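Local coordinates for putative uncharacterized protein (Ustilago maydis, PDB 4GNX) that is probably the large subunit of the fungal replication protein A, gripping single-stranded DNA through a series of OB-fold domains, at residues L142-L148 with Q161-L167; E195-L199 with L234-Y238; E341-I345 with M372-H378. All blocks are in the same frame, centred on the assembly; numbering follows the deposited sequence.

Contact 1: L142-L148 with Q161-L167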
loop_
_atom_site.group_PDB
_atom_site.type_symbol
_atom_site.label_atom_id
_atom_site.label_comp_id
_atom_site.label_asym_id
_atom_site.label_seq_id
_atom_site.Cartn_x
_atom_site.Cartn_y
_atom_site.Cartn_z
ATOM N N LEU C 142 17.531 -5.247 -28.965
ATOM C CA LEU C 142 16.164 -5.530 -29.397
ATOM C C LEU C 142 16.186 -6.709 -30.364
ATOM O O LEU C 142 16.876 -6.676 -31.388
ATOM C CB LEU C 142 15.536 -4.317 -30.090
ATOM C CG LEU C 142 14.199 -4.554 -30.807
ATOM C CD1 LEU C 142 13.057 -4.651 -29.811
ATOM C CD2 LEU C 142 13.919 -3.469 -31.837
ATOM N N ASP C 143 15.436 -7.751 -30.030
ATOM C CA ASP C 143 15.350 -8.932 -30.876
ATOM C C ASP C 143 14.230 -8.765 -31.913
ATOM O O ASP C 143 14.453 -8.879 -33.124
ATOM C CB ASP C 143 15.127 -10.178 -30.014
ATOM C CG ASP C 143 14.894 -11.417 -30.840
ATOM O OD1 ASP C 143 15.864 -11.920 -31.450
ATOM O OD2 ASP C 143 13.735 -11.882 -30.880
ATOM N N SER C 144 13.032 -8.484 -31.409
ATOM C CA SER C 144 11.841 -8.278 -32.215
ATOM C C SER C 144 10.860 -7.460 -31.389
ATOM O O SER C 144 11.099 -7.186 -30.202
ATOM C CB SER C 144 11.212 -9.624 -32.593
ATOM O OG SER C 144 10.878 -10.371 -31.431
ATOM N N TYR C 145 9.752 -7.070 -32.002
ATOM C CA TYR C 145 8.721 -6.368 -31.267
ATOM C C TYR C 145 7.336 -6.786 -31.704
ATOM O O TYR C 145 7.111 -7.101 -32.873
ATOM C CB TYR C 145 8.892 -4.861 -31.391
ATOM C CG TYR C 145 9.036 -4.349 -32.802
ATOM C CD1 TYR C 145 10.287 -4.323 -33.427
ATOM C CD2 TYR C 145 7.934 -3.856 -33.501
ATOM C CE1 TYR C 145 10.435 -3.837 -34.712
ATOM C CE2 TYR C 145 8.073 -3.360 -34.787
ATOM C CZ TYR C 145 9.326 -3.358 -35.388
ATOM O OH TYR C 145 9.475 -2.880 -36.668
ATOM N N GLY C 146 6.413 -6.788 -30.748
ATOM C CA GLY C 146 5.051 -7.186 -31.008
ATOM C C GLY C 146 4.301 -6.208 -31.891
ATOM O O GLY C 146 4.801 -5.120 -32.219
ATOM N N GLU C 147 3.102 -6.621 -32.292
ATOM C CA GLU C 147 2.167 -5.736 -32.945
ATOM C C GLU C 147 1.602 -4.797 -31.884
ATOM O O GLU C 147 1.664 -5.082 -30.683
ATOM C CB GLU C 147 1.054 -6.537 -33.638
ATOM C CG GLU C 147 -0.295 -6.569 -32.930
ATOM C CD GLU C 147 -0.383 -7.585 -31.798
ATOM O OE1 GLU C 147 0.671 -8.074 -31.328
ATOM O OE2 GLU C 147 -1.528 -7.894 -31.378
ATOM N N LEU C 148 1.081 -3.669 -32.347
ATOM C CA LEU C 148 0.380 -2.724 -31.506
ATOM C C LEU C 148 -1.013 -3.235 -31.144
ATOM O O LEU C 148 -1.816 -3.542 -32.029
ATOM C CB LEU C 148 0.271 -1.389 -32.235
ATOM C CG LEU C 148 -0.278 -0.174 -31.487
ATOM C CD1 LEU C 148 0.407 1.069 -32.014
ATOM C CD2 LEU C 148 -1.794 -0.047 -31.583
ATOM N N GLN C 161 -2.970 2.507 -26.301
ATOM C CA GLN C 161 -2.008 1.905 -27.236
ATOM C C GLN C 161 -0.891 1.185 -26.489
ATOM O O GLN C 161 -0.349 1.707 -25.516
ATOM C CB GLN C 161 -1.403 2.952 -28.183
ATOM C CG GLN C 161 -2.189 3.182 -29.470
ATOM C CD GLN C 161 -3.395 4.099 -29.292
ATOM O OE1 GLN C 161 -3.403 4.994 -28.437
ATOM N NE2 GLN C 161 -4.421 3.883 -30.111
ATOM N N LYS C 162 -0.529 0.001 -26.973
ATOM C CA LYS C 162 0.421 -0.855 -26.281
ATOM C C LYS C 162 1.280 -1.602 -27.295
ATOM O O LYS C 162 0.785 -1.974 -28.350
ATOM C CB LYS C 162 -0.358 -1.849 -25.424
ATOM C CG LYS C 162 0.476 -2.575 -24.397
ATOM C CD LYS C 162 -0.004 -3.993 -24.179
ATOM C CE LYS C 162 1.177 -4.856 -23.774
ATOM N NZ LYS C 162 0.763 -6.236 -23.425
ATOM N N ARG C 163 2.557 -1.812 -26.986
ATOM C CA ARG C 163 3.403 -2.688 -27.803
ATOM C C ARG C 163 4.507 -3.351 -26.977
ATOM O O ARG C 163 4.966 -2.792 -25.985
ATOM C CB ARG C 163 3.980 -1.949 -29.018
ATOM C CG ARG C 163 5.060 -2.724 -29.757
ATOM C CD ARG C 163 5.541 -2.015 -31.009
ATOM N NE ARG C 163 4.683 -2.338 -32.146
ATOM C CZ ARG C 163 4.033 -1.441 -32.872
ATOM N NH1 ARG C 163 4.158 -0.146 -32.600
ATOM N NH2 ARG C 163 3.266 -1.843 -33.878
ATOM N N GLU C 164 4.924 -4.545 -27.402
ATOM C CA GLU C 164 5.901 -5.337 -26.665
ATOM C C GLU C 164 7.182 -5.582 -27.437
ATOM O O GLU C 164 7.145 -5.938 -28.609
ATOM C CB GLU C 164 5.293 -6.666 -26.228
ATOM C CG GLU C 164 4.357 -6.495 -25.049
ATOM C CD GLU C 164 4.115 -7.776 -24.289
ATOM O OE1 GLU C 164 4.703 -8.817 -24.654
ATOM O OE2 GLU C 164 3.334 -7.733 -23.313
ATOM N N LEU C 165 8.307 -5.392 -26.756
ATOM C CA LEU C 165 9.629 -5.628 -27.318
ATOM C C LEU C 165 10.286 -6.776 -26.581
ATOM O O LEU C 165 10.061 -6.959 -25.387
ATOM C CB LEU C 165 10.527 -4.395 -27.155
ATOM C CG LEU C 165 9.986 -2.962 -27.143
ATOM C CD1 LEU C 165 11.117 -2.005 -26.830
ATOM C CD2 LEU C 165 9.319 -2.584 -28.453
ATOM N N THR C 166 11.107 -7.540 -27.293
ATOM C CA THR C 166 11.913 -8.589 -26.667
ATOM C C THR C 166 13.365 -8.111 -26.586
ATOM O O THR C 166 13.975 -7.779 -27.610
ATOM C CB THR C 166 11.819 -9.928 -27.435
ATOM O OG1 THR C 166 10.449 -10.235 -27.698
ATOM C CG2 THR C 166 12.434 -11.066 -26.629
ATOM N N LEU C 167 13.902 -8.066 -25.369
ATOM C CA LEU C 167 15.264 -7.597 -25.134
ATOM C C LEU C 167 16.125 -8.738 -24.675
ATOM O O LEU C 167 15.639 -9.632 -23.988
ATOM C CB LEU C 167 15.285 -6.494 -24.083
ATOM C CG LEU C 167 14.425 -5.284 -24.420
ATOM C CD1 LEU C 167 14.276 -4.429 -23.176
ATOM C CD2 LEU C 167 15.026 -4.488 -25.568
#

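Contact 2: E195-L199 with L234-Y238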
loop_
_atom_site.group_PDB
_atom_site.type_symbol
_atom_site.label_atom_id
_atom_site.label_comp_id
_atom_site.label_asym_id
_atom_site.label_seq_id
_atom_site.Cartn_x
_atom_site.Cartn_y
_atom_site.Cartn_z
ATOM N N GLU C 195 17.170 -3.623 -37.871
ATOM C CA GLU C 195 18.494 -4.227 -37.827
ATOM C C GLU C 195 19.062 -4.252 -36.407
ATOM O O GLU C 195 20.073 -3.602 -36.113
ATOM C CB GLU C 195 19.457 -3.548 -38.812
ATOM C CG GLU C 195 19.522 -4.213 -40.186
ATOM C CD GLU C 195 18.343 -3.866 -41.085
ATOM O OE1 GLU C 195 17.520 -3.002 -40.700
ATOM O OE2 GLU C 195 18.242 -4.458 -42.184
ATOM N N LYS C 196 18.385 -5.000 -35.534
ATOM C CA LYS C 196 18.899 -5.368 -34.203
ATOM C C LYS C 196 19.615 -4.259 -33.408
ATOM O O LYS C 196 20.780 -4.420 -33.021
ATOM C CB LYS C 196 19.798 -6.605 -34.325
ATOM C CG LYS C 196 19.178 -7.888 -33.802
ATOM C CD LYS C 196 18.125 -8.488 -34.715
ATOM C CE LYS C 196 17.455 -9.641 -33.990
ATOM N NZ LYS C 196 16.306 -10.221 -34.736
ATOM N N PRO C 197 18.912 -3.145 -33.136
ATOM C CA PRO C 197 19.593 -2.036 -32.491
ATOM C C PRO C 197 19.849 -2.324 -31.012
ATOM O O PRO C 197 19.308 -3.288 -30.461
ATOM C CB PRO C 197 18.585 -0.899 -32.634
ATOM C CG PRO C 197 17.259 -1.581 -32.567
ATOM C CD PRO C 197 17.453 -2.925 -33.214
ATOM N N VAL C 198 20.679 -1.503 -30.381
ATOM C CA VAL C 198 20.760 -1.510 -28.932
ATOM C C VAL C 198 19.764 -0.484 -28.419
ATOM O O VAL C 198 19.678 0.628 -28.950
ATOM C CB VAL C 198 22.177 -1.183 -28.413
ATOM C CG1 VAL C 198 22.217 -1.290 -26.894
ATOM C CG2 VAL C 198 23.205 -2.118 -29.034
ATOM N N LEU C 199 19.002 -0.875 -27.401
ATOM C CA LEU C 199 18.089 0.039 -26.723
ATOM C C LEU C 199 18.457 0.182 -25.261
ATOM O O LEU C 199 18.720 -0.817 -24.576
ATOM C CB LEU C 199 16.656 -0.448 -26.831
ATOM C CG LEU C 199 16.090 -0.620 -28.233
ATOM C CD1 LEU C 199 14.628 -1.046 -28.145
ATOM C CD2 LEU C 199 16.248 0.649 -29.057
ATOM N N LEU C 234 27.622 -4.674 -26.569
ATOM C CA LEU C 234 26.490 -5.487 -27.045
ATOM C C LEU C 234 26.460 -5.608 -28.569
ATOM O O LEU C 234 26.273 -6.707 -29.104
ATOM C CB LEU C 234 25.157 -4.922 -26.531
ATOM C CG LEU C 234 24.840 -5.054 -25.034
ATOM C CD1 LEU C 234 23.813 -4.014 -24.614
ATOM C CD2 LEU C 234 24.369 -6.455 -24.668
ATOM N N ARG C 235 26.638 -4.474 -29.252
ATOM C CA ARG C 235 26.779 -4.445 -30.704
ATOM C C ARG C 235 27.864 -5.434 -31.141
ATOM O O ARG C 235 27.607 -6.320 -31.959
ATOM C CB ARG C 235 27.104 -3.025 -31.190
ATOM C CG ARG C 235 27.479 -2.913 -32.665
ATOM C CD ARG C 235 26.276 -2.700 -33.570
ATOM N NE ARG C 235 25.487 -3.914 -33.750
ATOM C CZ ARG C 235 24.226 -4.059 -33.354
ATOM N NH1 ARG C 235 23.591 -3.062 -32.755
ATOM N NH2 ARG C 235 23.595 -5.206 -33.562
ATOM N N GLY C 236 29.061 -5.289 -30.571
ATOM C CA GLY C 236 30.170 -6.194 -30.850
ATOM C C GLY C 236 29.832 -7.632 -30.516
ATOM O O GLY C 236 30.080 -8.541 -31.314
ATOM N N TRP C 237 29.251 -7.832 -29.336
ATOM C CA TRP C 237 28.900 -9.163 -28.861
ATOM C C TRP C 237 27.871 -9.832 -29.722
ATOM O O TRP C 237 28.082 -10.955 -30.184
ATOM C CB TRP C 237 28.426 -9.109 -27.416
ATOM C CG TRP C 237 27.507 -10.243 -27.047
ATOM C CD1 TRP C 237 27.854 -11.559 -26.769
ATOM C CD2 TRP C 237 26.050 -10.197 -26.918
ATOM N NE1 TRP C 237 26.742 -12.308 -26.480
ATOM C CE2 TRP C 237 25.629 -11.554 -26.548
ATOM C CE3 TRP C 237 25.089 -9.209 -27.062
ATOM C CZ2 TRP C 237 24.299 -11.881 -26.336
ATOM C CZ3 TRP C 237 23.749 -9.550 -26.846
ATOM C CH2 TRP C 237 23.367 -10.856 -26.494
ATOM N N TYR C 238 26.750 -9.151 -29.944
ATOM C CA TYR C 238 25.642 -9.738 -30.678
ATOM C C TYR C 238 26.031 -10.115 -32.108
ATOM O O TYR C 238 25.648 -11.179 -32.596
ATOM C CB TYR C 238 24.438 -8.800 -30.679
ATOM C CG TYR C 238 23.180 -9.428 -31.234
ATOM C CD1 TYR C 238 22.420 -10.305 -30.462
ATOM C CD2 TYR C 238 22.748 -9.150 -32.532
ATOM C CE1 TYR C 238 21.270 -10.890 -30.967
ATOM C CE2 TYR C 238 21.601 -9.731 -33.044
ATOM C CZ TYR C 238 20.863 -10.597 -32.256
ATOM O OH TYR C 238 19.720 -11.179 -32.750
#

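Contact 3: E341-I345 with M372-H378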
loop_
_atom_site.group_PDB
_atom_site.type_symbol
_atom_site.label_atom_id
_atom_site.label_comp_id
_atom_site.label_asym_id
_atom_site.label_seq_id
_atom_site.Cartn_x
_atom_site.Cartn_y
_atom_site.Cartn_z
ATOM N N GLU C 341 -13.221 -37.634 6.861
ATOM C CA GLU C 341 -12.301 -36.513 6.981
ATOM C C GLU C 341 -13.131 -35.240 6.898
ATOM O O GLU C 341 -14.151 -35.200 6.211
ATOM C CB GLU C 341 -11.289 -36.525 5.835
ATOM C CG GLU C 341 -9.847 -36.286 6.268
ATOM C CD GLU C 341 -9.068 -37.583 6.381
ATOM O OE1 GLU C 341 -8.606 -38.086 5.328
ATOM O OE2 GLU C 341 -8.928 -38.101 7.517
ATOM N N TYR C 342 -12.696 -34.197 7.592
ATOM C CA TYR C 342 -13.416 -32.935 7.529
ATOM C C TYR C 342 -12.588 -31.901 6.811
ATOM O O TYR C 342 -11.444 -31.662 7.164
ATOM C CB TYR C 342 -13.825 -32.463 8.920
ATOM C CG TYR C 342 -14.781 -33.411 9.623
ATOM C CD1 TYR C 342 -14.306 -34.340 10.556
ATOM C CD2 TYR C 342 -16.155 -33.390 9.352
ATOM C CE1 TYR C 342 -15.167 -35.208 11.210
ATOM C CE2 TYR C 342 -17.026 -34.255 10.005
ATOM C CZ TYR C 342 -16.526 -35.164 10.930
ATOM O OH TYR C 342 -17.371 -36.042 11.586
ATOM N N ARG C 343 -13.168 -31.320 5.775
ATOM C CA ARG C 343 -12.498 -30.291 5.009
ATOM C C ARG C 343 -13.305 -28.998 5.060
ATOM O O ARG C 343 -14.525 -29.024 5.181
ATOM C CB ARG C 343 -12.310 -30.737 3.559
ATOM C CG ARG C 343 -11.296 -31.843 3.371
ATOM C CD ARG C 343 -10.882 -31.985 1.914
ATOM N NE ARG C 343 -9.767 -31.115 1.517
ATOM C CZ ARG C 343 -8.478 -31.352 1.775
ATOM N NH1 ARG C 343 -8.092 -32.427 2.457
ATOM N NH2 ARG C 343 -7.558 -30.502 1.349
ATOM N N TYR C 344 -12.614 -27.873 4.962
ATOM C CA TYR C 344 -13.274 -26.572 4.971
ATOM C C TYR C 344 -13.894 -26.220 3.632
ATOM O O TYR C 344 -13.356 -26.538 2.570
ATOM C CB TYR C 344 -12.308 -25.452 5.381
ATOM C CG TYR C 344 -12.005 -25.382 6.869
ATOM C CD1 TYR C 344 -10.704 -25.563 7.352
ATOM C CD2 TYR C 344 -13.015 -25.143 7.797
ATOM C CE1 TYR C 344 -10.419 -25.499 8.708
ATOM C CE2 TYR C 344 -12.736 -25.085 9.154
ATOM C CZ TYR C 344 -11.440 -25.265 9.597
ATOM O OH TYR C 344 -11.174 -25.205 10.941
ATOM N N ILE C 345 -15.044 -25.563 3.719
ATOM C CA ILE C 345 -15.649 -24.833 2.606
ATOM C C ILE C 345 -16.013 -23.434 3.097
ATOM O O ILE C 345 -17.172 -23.043 3.149
ATOM C CB ILE C 345 -16.852 -25.589 2.013
ATOM C CG1 ILE C 345 -17.586 -26.375 3.119
ATOM C CG2 ILE C 345 -16.346 -26.520 0.928
ATOM C CD1 ILE C 345 -18.870 -27.080 2.706
ATOM N N MET C 372 -6.730 -23.835 13.090
ATOM C CA MET C 372 -7.244 -25.145 13.439
ATOM C C MET C 372 -7.673 -25.883 12.186
ATOM O O MET C 372 -8.252 -25.286 11.286
ATOM C CB MET C 372 -8.465 -24.938 14.298
ATOM C CG MET C 372 -8.643 -25.955 15.378
ATOM S SD MET C 372 -10.143 -25.577 16.280
ATOM C CE MET C 372 -9.725 -23.962 16.944
ATOM N N SER C 373 -7.386 -27.174 12.114
ATOM C CA SER C 373 -7.902 -28.005 11.030
ATOM C C SER C 373 -9.402 -28.189 11.219
ATOM O O SER C 373 -9.919 -28.016 12.331
ATOM C CB SER C 373 -7.235 -29.370 11.035
ATOM O OG SER C 373 -7.787 -30.174 12.066
ATOM N N ALA C 374 -10.096 -28.551 10.144
ATOM C CA ALA C 374 -11.550 -28.754 10.214
ATOM C C ALA C 374 -11.948 -29.885 11.174
ATOM O O ALA C 374 -13.028 -29.848 11.781
ATOM C CB ALA C 374 -12.144 -28.977 8.830
ATOM N N GLY C 375 -11.059 -30.869 11.314
ATOM C CA GLY C 375 -11.231 -31.953 12.273
ATOM C C GLY C 375 -11.216 -31.434 13.696
ATOM O O GLY C 375 -12.081 -31.795 14.507
ATOM N N GLU C 376 -10.242 -30.569 13.990
ATOM C CA GLU C 376 -10.077 -29.987 15.327
ATOM C C GLU C 376 -11.282 -29.111 15.704
ATOM O O GLU C 376 -11.730 -29.080 16.859
ATOM C CB GLU C 376 -8.795 -29.154 15.386
ATOM C CG GLU C 376 -7.478 -29.918 15.277
ATOM C CD GLU C 376 -6.255 -28.997 15.154
ATOM O OE1 GLU C 376 -6.123 -28.294 14.122
ATOM O OE2 GLU C 376 -5.408 -28.984 16.084
ATOM N N LEU C 377 -11.796 -28.397 14.715
ATOM C CA LEU C 377 -12.947 -27.549 14.912
ATOM C C LEU C 377 -14.172 -28.374 15.270
ATOM O O LEU C 377 -14.906 -28.045 16.209
ATOM C CB LEU C 377 -13.223 -26.762 13.640
ATOM C CG LEU C 377 -13.598 -25.297 13.799
ATOM C CD1 LEU C 377 -14.706 -25.007 12.815
ATOM C CD2 LEU C 377 -14.024 -24.937 15.214
ATOM N N HIS C 378 -14.369 -29.450 14.503
ATOM C CA HIS C 378 -15.488 -30.378 14.646
ATOM C C HIS C 378 -15.576 -30.927 16.039
ATOM O O HIS C 378 -16.627 -30.889 16.663
ATOM C CB HIS C 378 -15.330 -31.502 13.630
ATOM C CG HIS C 378 -16.440 -32.511 13.667
ATOM N ND1 HIS C 378 -16.273 -33.744 14.175
ATOM C CD2 HIS C 378 -17.772 -32.425 13.259
ATOM C CE1 HIS C 378 -17.437 -34.420 14.098
ATOM N NE2 HIS C 378 -18.352 -33.615 13.531
#

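Contact 1: L142-L148 with Q161-L167
Two backbone bonds tie D143 and S144 to T166, where L142-L148 pairs with Q161-L167 as antiparallel strands of a beta hairpin. D143 N donates to T166 O at 2.8 Å, and T166 N answers to S144 O at 2.9 Å. D143 and S144 thus share one partner, and with D143 in a helical conformation (phi -88°, psi -55°) the strand carries a beta bulge.

Farther along, a side chain adds to the pairing. R163 NE gives a hydrogen bond of 2.8 Å to G146 O, lying exactly in the plane of its guanidinium group. The arginine extends with CG anti to its own N (chi1 169°) and then bends at chi3, which swings the guanidinium beside the opposite strand. L148 CB packs over one guanidinium face, 3.4 Å from R163 NH2, while the ring of Y145 stands nearly perpendicular to the group, its CD2 edge 3.8 Å from R163 NE.

In the OB fold of this domain, the hairpin forms part of the curled barrel sheet. Apolar contacts mark its inner face: L142 CD1 meets L165 CB at 3.7 Å, and Y145 CB meets L165 CD2 at 3.7 Å. The Y145 ring continues to F187, edge-to-face, and its hydroxyl bonds to D194.

On the face that carries T166, K162 NZ forms a salt bridge with E164 OE2 at 3.0 Å and a weak hydrogen bond to O2 of a bound thymine; E164 OE2 also accepts from the backbone of A265.

Contact 2: E195-L199 with L234-Y238
V198 and R235 are the residues whose backbones come nearest, their CA atoms 6.9 Å apart, where the loop E195-P197 runs into a strand and faces one side of helix 229-242. No backbone hydrogen bond joins the two segments, and the polar work falls to one side chain.

R235 presents the end of its guanidinium to K196 O, with NH2 at 3.0 Å and NH1 at 3.1 Å from that single oxygen. Both nitrogens arrive from the same face of the carbonyl plane, and the oxygen lies close to the plane of the guanidinium; NH1 and NH2 grip it end-on. Neither bond is straight: the N-H...O angles are 147° and 139°. As the arginine leaves the helix, a chi1 of 171° carries R235 CG alongside its carbonyl carbon, and bends at chi2 and chi3 then fold the tip back toward the loop. On its other side NE makes a salt bridge to D239, one helical turn on, which helps to fix the rotation of the group.

The segment E195-L199 belongs to the second of the chain's OB domains, and the helix comes after the barrel strands in sequence, packing against the barrel from outside. V198 faces the helix: its CG1 touches L234 CD1 at 3.9 Å, and its CG2 lies 3.9 Å from R235 NH1. The same valine also touches I139 and I141 of the adjoining strand 135-152.

K196 crosses the ring of Y238 obliquely, CB being 3.8 Å from Y238 CE2. The lysine bends at chi2, and the aliphatic chain passes the tyrosine before NZ ends at the backbone oxygen of D143.

Contact 3: E341-I345 with M372-H378
Y344 OH donates to M372 O at 2.9 Å, meeting that oxygen from well above the plane of its carbonyl, 55° out of it. This bond joins a strand of the five-stranded sheet in the chain's C-terminal OB domain to the residues just ahead of helix 374-381. Strand and helix axes pass 7.4 Å apart at 103°, so the strand runs across the first turn of the helix.

A374 sits in the angle between two tyrosines. Its CB lies over the middle of one face of the Y344 ring, 3.7 Å from the centroid and almost on the ring normal, a clear CH-pi contact; it also lies 3.9 Å from Y342 CB. At the hydroxyl end of Y344, L377 CB comes to 3.7 Å from OH.

The ring of Y342 stacks face to face on the imidazole of H378, the centroids 3.9 Å apart and the planes inclined by 23°. The overlap is offset: Y342 CZ lies over the centre of the imidazole, whereas H378 CG is toward the rim of the phenol. The first torsion of H378 is extended, which sends the ring back to the strand.

R343, whose side chain points away from the helix, packs on a thymine base of the bound DNA, and I345 touches a sugar.

S373 and E376 form a capping box at the helix start, in which E376 N reaches S373 OG at 3.1 Å.

The three contacts follow one another along the chain without interleaving. Contacts 1 and 2 share a domain: their centres lie 16 Å apart, strands 135-152 and 198-207 are neighbours in one curled sheet, and they touch directly, L142 N bonding to P197 O and L165 meeting L199. Contact 3 belongs to the C-terminal OB domain, with its centre 50 Å from that of contact 1 and 59 Å from that of contact 2, across the centre of the chain. The nearest atoms of contacts 1 and 3 are about 3 Å from the DNA, those of contact 2 about 16 Å, consistent with more than one OB domain of the chain meeting the single-stranded DNA.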